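Local structure of ABC transporter permease (Klebsiella pneumoniae, 5NUP) at residues 25-30 and 135-140; 38-43 and 173-178. The protein probably removes misplaced phospholipids from the outer leaflet of the bacterial outer membrane as an MlaA-family lipoprotein, so maintaining the membrane's lipid asymmetry. All coordinates share one frame; numbering follows the deposited sequence.

Interaction 1: 25-30 and 135-140; sequences FNFNFN and LPFYGS
The carbonyl oxygen of Leu135 is gripped by two donors: the side-chain amide of Asn28, with ND2 2.8 Å from Leu135 O, and more weakly the backbone N of Gly139. The other end of the same Asn28 amide faces the loop two residues on, where OD1 accepts a hydrogen bond from Phe137 N at 2.7 Å; the N-H lies in the carbonyl plane, on a lone pair, and the bond is nearly straight at 162°. One asparagine thus spans a backbone C=O and an N-H two residues apart, and this double grip fixes the rotation of its amide. Beside it, Phe27 has CG anti to the backbone N (chi1 175°), which carries the ring out to meet Phe137. The rings form a T-shaped pair, with centroids 5.0 Å apart and planes at 88°; the CE2-CZ edge of Phe27 points into the face of Phe137. Farther in along the same ring, Phe27 CD2 touches Pro136 CB at 3.9 Å. Leu135 and Gly139 are paired across the base of a tight beta-hairpin loop, so helix 18-35 clasps the turn between strands 133-135 and 139-141, while the side chain of Ser140 rests against Met198 and Tyr202 of helix 194-209.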
loop_
_atom_site.group_PDB
_atom_site.type_symbol
_atom_site.label_atom_id
_atom_site.label_comp_id
_atom_site.label_asym_id
_atom_site.label_seq_id
_atom_site.Cartn_x
_atom_site.Cartn_y
_atom_site.Cartn_z
ATOM N N PHE F 25 -25.549 -36.205 -57.116
ATOM C CA PHE F 25 -26.416 -35.337 -56.339
ATOM C C PHE F 25 -27.689 -36.052 -55.949
ATOM O O PHE F 25 -28.153 -35.921 -54.811
ATOM C CB PHE F 25 -26.762 -34.062 -57.105
ATOM C CG PHE F 25 -27.880 -33.275 -56.449
ATOM C CD1 PHE F 25 -29.218 -33.490 -56.776
ATOM C CD2 PHE F 25 -27.588 -32.339 -55.455
ATOM C CE1 PHE F 25 -30.243 -32.763 -56.137
ATOM C CE2 PHE F 25 -28.587 -31.616 -54.827
ATOM C CZ PHE F 25 -29.919 -31.825 -55.162
ATOM N N ASN F 26 -28.241 -36.836 -56.867
ATOM C CA ASN F 26 -29.439 -37.587 -56.535
ATOM C C ASN F 26 -29.155 -38.620 -55.455
ATOM O O ASN F 26 -30.033 -38.937 -54.639
ATOM C CB ASN F 26 -30.004 -38.259 -57.788
ATOM C CG ASN F 26 -31.511 -38.269 -57.810
ATOM O OD1 ASN F 26 -32.147 -37.234 -57.589
ATOM N ND2 ASN F 26 -32.095 -39.444 -58.030
ATOM N N PHE F 27 -27.932 -39.138 -55.416
ATOM C CA PHE F 27 -27.547 -39.973 -54.294
ATOM C C PHE F 27 -27.468 -39.165 -53.004
ATOM O O PHE F 27 -27.920 -39.626 -51.948
ATOM C CB PHE F 27 -26.221 -40.662 -54.585
ATOM C CG PHE F 27 -25.703 -41.436 -53.432
ATOM C CD1 PHE F 27 -26.281 -42.643 -53.087
ATOM C CD2 PHE F 27 -24.638 -40.968 -52.698
ATOM C CE1 PHE F 27 -25.819 -43.362 -52.031
ATOM C CE2 PHE F 27 -24.159 -41.689 -51.641
ATOM C CZ PHE F 27 -24.757 -42.890 -51.305
ATOM N N ASN F 28 -26.926 -37.946 -53.070
ATOM C CA ASN F 28 -26.804 -37.150 -51.852
ATOM C C ASN F 28 -28.150 -36.602 -51.404
ATOM O O ASN F 28 -28.393 -36.472 -50.200
ATOM C CB ASN F 28 -25.835 -35.991 -52.041
ATOM C CG ASN F 28 -24.397 -36.444 -52.124
ATOM O OD1 ASN F 28 -23.984 -37.367 -51.425
ATOM N ND2 ASN F 28 -23.597 -35.728 -52.921
ATOM N N PHE F 29 -29.026 -36.275 -52.354
ATOM C CA PHE F 29 -30.268 -35.583 -52.036
ATOM C C PHE F 29 -31.307 -36.531 -51.440
ATOM O O PHE F 29 -31.890 -36.230 -50.393
ATOM C CB PHE F 29 -30.814 -34.916 -53.306
ATOM C CG PHE F 29 -31.637 -33.685 -53.054
ATOM C CD1 PHE F 29 -32.761 -33.416 -53.826
ATOM C CD2 PHE F 29 -31.276 -32.786 -52.064
ATOM C CE1 PHE F 29 -33.518 -32.285 -53.602
ATOM C CE2 PHE F 29 -32.028 -31.648 -51.835
ATOM C CZ PHE F 29 -33.147 -31.399 -52.603
ATOM N N ASN F 30 -31.507 -37.707 -52.050
ATOM C CA ASN F 30 -32.608 -38.589 -51.672
ATOM C C ASN F 30 -32.170 -39.921 -51.078
ATOM O O ASN F 30 -33.009 -40.803 -50.906
ATOM C CB ASN F 30 -33.531 -38.888 -52.856
ATOM C CG ASN F 30 -33.762 -37.702 -53.753
ATOM O OD1 ASN F 30 -34.425 -36.737 -53.371
ATOM N ND2 ASN F 30 -33.280 -37.797 -54.983
ATOM N N LEU F 135 -19.304 -34.704 -55.235
ATOM C CA LEU F 135 -18.892 -36.004 -54.756
ATOM C C LEU F 135 -20.008 -36.656 -53.948
ATOM O O LEU F 135 -20.844 -35.966 -53.347
ATOM C CB LEU F 135 -17.646 -35.902 -53.870
ATOM C CG LEU F 135 -16.238 -35.611 -54.386
ATOM C CD1 LEU F 135 -15.715 -36.790 -55.185
ATOM C CD2 LEU F 135 -16.210 -34.366 -55.193
ATOM N N PRO F 136 -20.060 -37.985 -53.941
ATOM C CA PRO F 136 -20.996 -38.673 -53.044
ATOM C C PRO F 136 -20.536 -38.499 -51.603
ATOM O O PRO F 136 -19.351 -38.656 -51.301
ATOM C CB PRO F 136 -20.919 -40.133 -53.498
ATOM C CG PRO F 136 -19.589 -40.249 -54.179
ATOM C CD PRO F 136 -19.390 -38.925 -54.862
ATOM N N PHE F 137 -21.483 -38.152 -50.728
ATOM C CA PHE F 137 -21.264 -37.918 -49.299
ATOM C C PHE F 137 -20.572 -36.586 -49.010
ATOM O O PHE F 137 -20.759 -36.019 -47.932
ATOM C CB PHE F 137 -20.453 -39.058 -48.659
ATOM C CG PHE F 137 -21.091 -40.427 -48.793
ATOM C CD1 PHE F 137 -20.529 -41.394 -49.630
ATOM C CD2 PHE F 137 -22.259 -40.745 -48.103
ATOM C CE1 PHE F 137 -21.105 -42.655 -49.767
ATOM C CE2 PHE F 137 -22.841 -42.013 -48.240
ATOM C CZ PHE F 137 -22.256 -42.964 -49.069
ATOM N N TYR F 138 -19.796 -36.057 -49.945
ATOM C CA TYR F 138 -19.092 -34.788 -49.707
ATOM C C TYR F 138 -19.969 -33.597 -50.085
ATOM O O TYR F 138 -20.331 -32.779 -49.239
ATOM C CB TYR F 138 -17.763 -34.773 -50.459
ATOM C CG TYR F 138 -16.845 -33.644 -50.085
ATOM C CD1 TYR F 138 -16.982 -32.393 -50.678
ATOM C CD2 TYR F 138 -15.819 -33.827 -49.170
ATOM C CE1 TYR F 138 -16.120 -31.335 -50.355
ATOM C CE2 TYR F 138 -14.955 -32.785 -48.838
ATOM C CZ TYR F 138 -15.106 -31.535 -49.435
ATOM O OH TYR F 138 -14.258 -30.489 -49.114
ATOM N N GLY F 139 -20.282 -33.470 -51.362
ATOM C CA GLY F 139 -21.155 -32.417 -51.825
ATOM C C GLY F 139 -20.559 -31.716 -53.021
ATOM O O GLY F 139 -20.452 -32.311 -54.093
ATOM N N SER F 140 -20.072 -30.506 -52.848
ATOM C CA SER F 140 -19.566 -29.719 -53.957
ATOM C C SER F 140 -18.051 -29.634 -53.844
ATOM O O SER F 140 -17.524 -29.330 -52.771
ATOM C CB SER F 140 -20.178 -28.315 -53.962
ATOM O OG SER F 140 -21.591 -28.320 -53.955
#

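Interaction 2: 38-43 and 173-178; sequences RPVAVA and EGIETR
Ile175 and Val40 meet methyl to methyl, CD1 of Ile175 lying 3.6 Å from CG1 of Val40. Ile175 CG2 rests against the backbone carbonyl of Val40, at 3.9 Å from its O. One residue on, the methyl of Ala41 sits against the aliphatic stem of Arg178, CB to CG 3.5 Å; the small side chain here is consistent with the close approach of the backbones, the CA atoms of Ala41 and Ile175 being 5.5 Å apart. The segments form a nearly orthogonal helix pair, crossing at -81° with axes 8.7 Å apart, by which helix 38-47 and helix 163-180 pack in this mostly helical protein. Arg178 bends at chi2 (62°) and passes Ala41 to bring its guanidinium alongside the Arg38 side chain. There CG of Arg38 lies over one face of the Arg178 guanidinium, whereas NH2 of Arg178 meets the edge of the Arg38 group, 3.6 Å from NE. Asp185 lies near both charges, which probably eases their closeness: it forms a salt bridge with Arg38 NE and a long, weak ion pair with Arg178 NH2. Arg178 NE is held in turn by a salt bridge to Asp33. Farther out, Leu182 packs on Arg38 and Ala41, and Glu176 ties helix 163-180 to Arg53 and Trp44.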
loop_
_atom_site.group_PDB
_atom_site.type_symbol
_atom_site.label_atom_id
_atom_site.label_comp_id
_atom_site.label_asym_id
_atom_site.label_seq_id
_atom_site.Cartn_x
_atom_site.Cartn_y
_atom_site.Cartn_z
ATOM N N ARG F 38 -29.765 -36.288 -42.092
ATOM C CA ARG F 38 -30.810 -35.398 -41.594
ATOM C C ARG F 38 -31.389 -35.987 -40.311
ATOM O O ARG F 38 -31.707 -35.237 -39.380
ATOM C CB ARG F 38 -31.916 -35.132 -42.620
ATOM C CG ARG F 38 -33.052 -34.377 -41.982
ATOM C CD ARG F 38 -34.344 -34.405 -42.729
ATOM N NE ARG F 38 -34.898 -33.056 -42.770
ATOM C CZ ARG F 38 -35.760 -32.569 -41.878
ATOM N NH1 ARG F 38 -36.213 -31.323 -41.993
ATOM N NH2 ARG F 38 -36.155 -33.323 -40.857
ATOM N N PRO F 39 -31.552 -37.308 -40.209
ATOM C CA PRO F 39 -31.736 -37.877 -38.863
ATOM C C PRO F 39 -30.613 -37.499 -37.906
ATOM O O PRO F 39 -30.876 -37.197 -36.735
ATOM C CB PRO F 39 -31.785 -39.393 -39.115
ATOM C CG PRO F 39 -32.013 -39.567 -40.577
ATOM C CD PRO F 39 -31.975 -38.243 -41.268
ATOM N N VAL F 40 -29.360 -37.495 -38.376
ATOM C CA VAL F 40 -28.254 -37.100 -37.509
ATOM C C VAL F 40 -28.333 -35.616 -37.160
ATOM O O VAL F 40 -27.966 -35.214 -36.051
ATOM C CB VAL F 40 -26.904 -37.457 -38.155
ATOM C CG1 VAL F 40 -25.786 -36.944 -37.316
ATOM C CG2 VAL F 40 -26.747 -38.933 -38.260
ATOM N N ALA F 41 -28.873 -34.786 -38.049
ATOM C CA ALA F 41 -28.956 -33.369 -37.720
ATOM C C ALA F 41 -30.156 -33.040 -36.849
ATOM O O ALA F 41 -30.108 -32.049 -36.112
ATOM C CB ALA F 41 -29.015 -32.518 -38.986
ATOM N N VAL F 42 -31.233 -33.836 -36.899
ATOM C CA VAL F 42 -32.324 -33.570 -35.964
ATOM C C VAL F 42 -31.975 -34.095 -34.582
ATOM O O VAL F 42 -32.290 -33.444 -33.577
ATOM C CB VAL F 42 -33.669 -34.143 -36.441
ATOM C CG1 VAL F 42 -34.044 -33.572 -37.774
ATOM C CG2 VAL F 42 -33.641 -35.652 -36.476
ATOM N N ALA F 43 -31.264 -35.223 -34.503
ATOM C CA ALA F 43 -30.772 -35.676 -33.208
ATOM C C ALA F 43 -29.832 -34.635 -32.606
ATOM O O ALA F 43 -29.869 -34.381 -31.397
ATOM C CB ALA F 43 -30.081 -37.031 -33.355
ATOM N N GLU F 173 -18.852 -29.672 -38.069
ATOM C CA GLU F 173 -19.301 -28.518 -38.850
ATOM C C GLU F 173 -20.398 -28.916 -39.826
ATOM O O GLU F 173 -21.385 -28.189 -39.987
ATOM C CB GLU F 173 -18.098 -27.916 -39.581
ATOM C CG GLU F 173 -17.267 -26.995 -38.720
ATOM C CD GLU F 173 -16.069 -26.437 -39.456
ATOM O OE1 GLU F 173 -15.748 -26.978 -40.544
ATOM O OE2 GLU F 173 -15.435 -25.482 -38.929
ATOM N N GLY F 174 -20.220 -30.055 -40.507
ATOM C CA GLY F 174 -21.231 -30.523 -41.439
ATOM C C GLY F 174 -22.561 -30.800 -40.767
ATOM O O GLY F 174 -23.617 -30.383 -41.255
ATOM N N ILE F 175 -22.534 -31.516 -39.639
ATOM C CA ILE F 175 -23.789 -31.791 -38.943
ATOM C C ILE F 175 -24.406 -30.498 -38.446
ATOM O O ILE F 175 -25.632 -30.318 -38.504
ATOM C CB ILE F 175 -23.584 -32.793 -37.790
ATOM C CG1 ILE F 175 -22.931 -34.081 -38.300
ATOM C CG2 ILE F 175 -24.900 -33.048 -37.067
ATOM C CD1 ILE F 175 -22.712 -35.125 -37.225
ATOM N N GLU F 176 -23.571 -29.545 -38.019
ATOM C CA GLU F 176 -24.138 -28.299 -37.522
ATOM C C GLU F 176 -24.764 -27.509 -38.666
ATOM O O GLU F 176 -25.932 -27.109 -38.592
ATOM C CB GLU F 176 -23.085 -27.482 -36.763
ATOM C CG GLU F 176 -23.571 -26.081 -36.413
ATOM C CD GLU F 176 -24.549 -26.075 -35.248
ATOM O OE1 GLU F 176 -25.564 -25.345 -35.331
ATOM O OE2 GLU F 176 -24.303 -26.817 -34.265
ATOM N N THR F 177 -24.030 -27.357 -39.771
ATOM C CA THR F 177 -24.584 -26.699 -40.955
ATOM C C THR F 177 -25.883 -27.359 -41.411
ATOM O O THR F 177 -26.837 -26.667 -41.793
ATOM C CB THR F 177 -23.555 -26.708 -42.089
ATOM O OG1 THR F 177 -22.334 -26.099 -41.643
ATOM C CG2 THR F 177 -24.105 -25.973 -43.316
ATOM N N ARG F 178 -25.931 -28.695 -41.414
ATOM C CA ARG F 178 -27.190 -29.362 -41.726
ATOM C C ARG F 178 -28.218 -29.091 -40.636
ATOM O O ARG F 178 -29.398 -28.856 -40.927
ATOM C CB ARG F 178 -26.980 -30.867 -41.938
ATOM C CG ARG F 178 -28.264 -31.619 -42.326
ATOM C CD ARG F 178 -28.772 -31.070 -43.644
ATOM N NE ARG F 178 -29.910 -31.782 -44.218
ATOM C CZ ARG F 178 -31.149 -31.302 -44.244
ATOM N NH1 ARG F 178 -31.405 -30.112 -43.717
ATOM N NH2 ARG F 178 -32.129 -32.012 -44.795
#

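In the fold
The two contacts are linked by chain order, since helix 18-35 of interaction 1 leads into helix 38-47 of interaction 2, and strand 139-141 precedes helix 163-180. Their segments alternate along the sequence; their centres lie about 15 Å apart and their nearest atoms about 7 Å, so they do not touch. Interaction 1 is a surface contact in which a helix meets a hairpin turn, and there side-chain amide and backbone bonds do the holding, helped by aromatic rings. Interaction 2 is more buried and joins two helices, where the backbone is largely bonded within each helix; methyls and the aliphatic stems of two arginines make the interface, and charge is settled outside it, by carboxylates such as Asp33, which belongs to helix 18-35 of interaction 1.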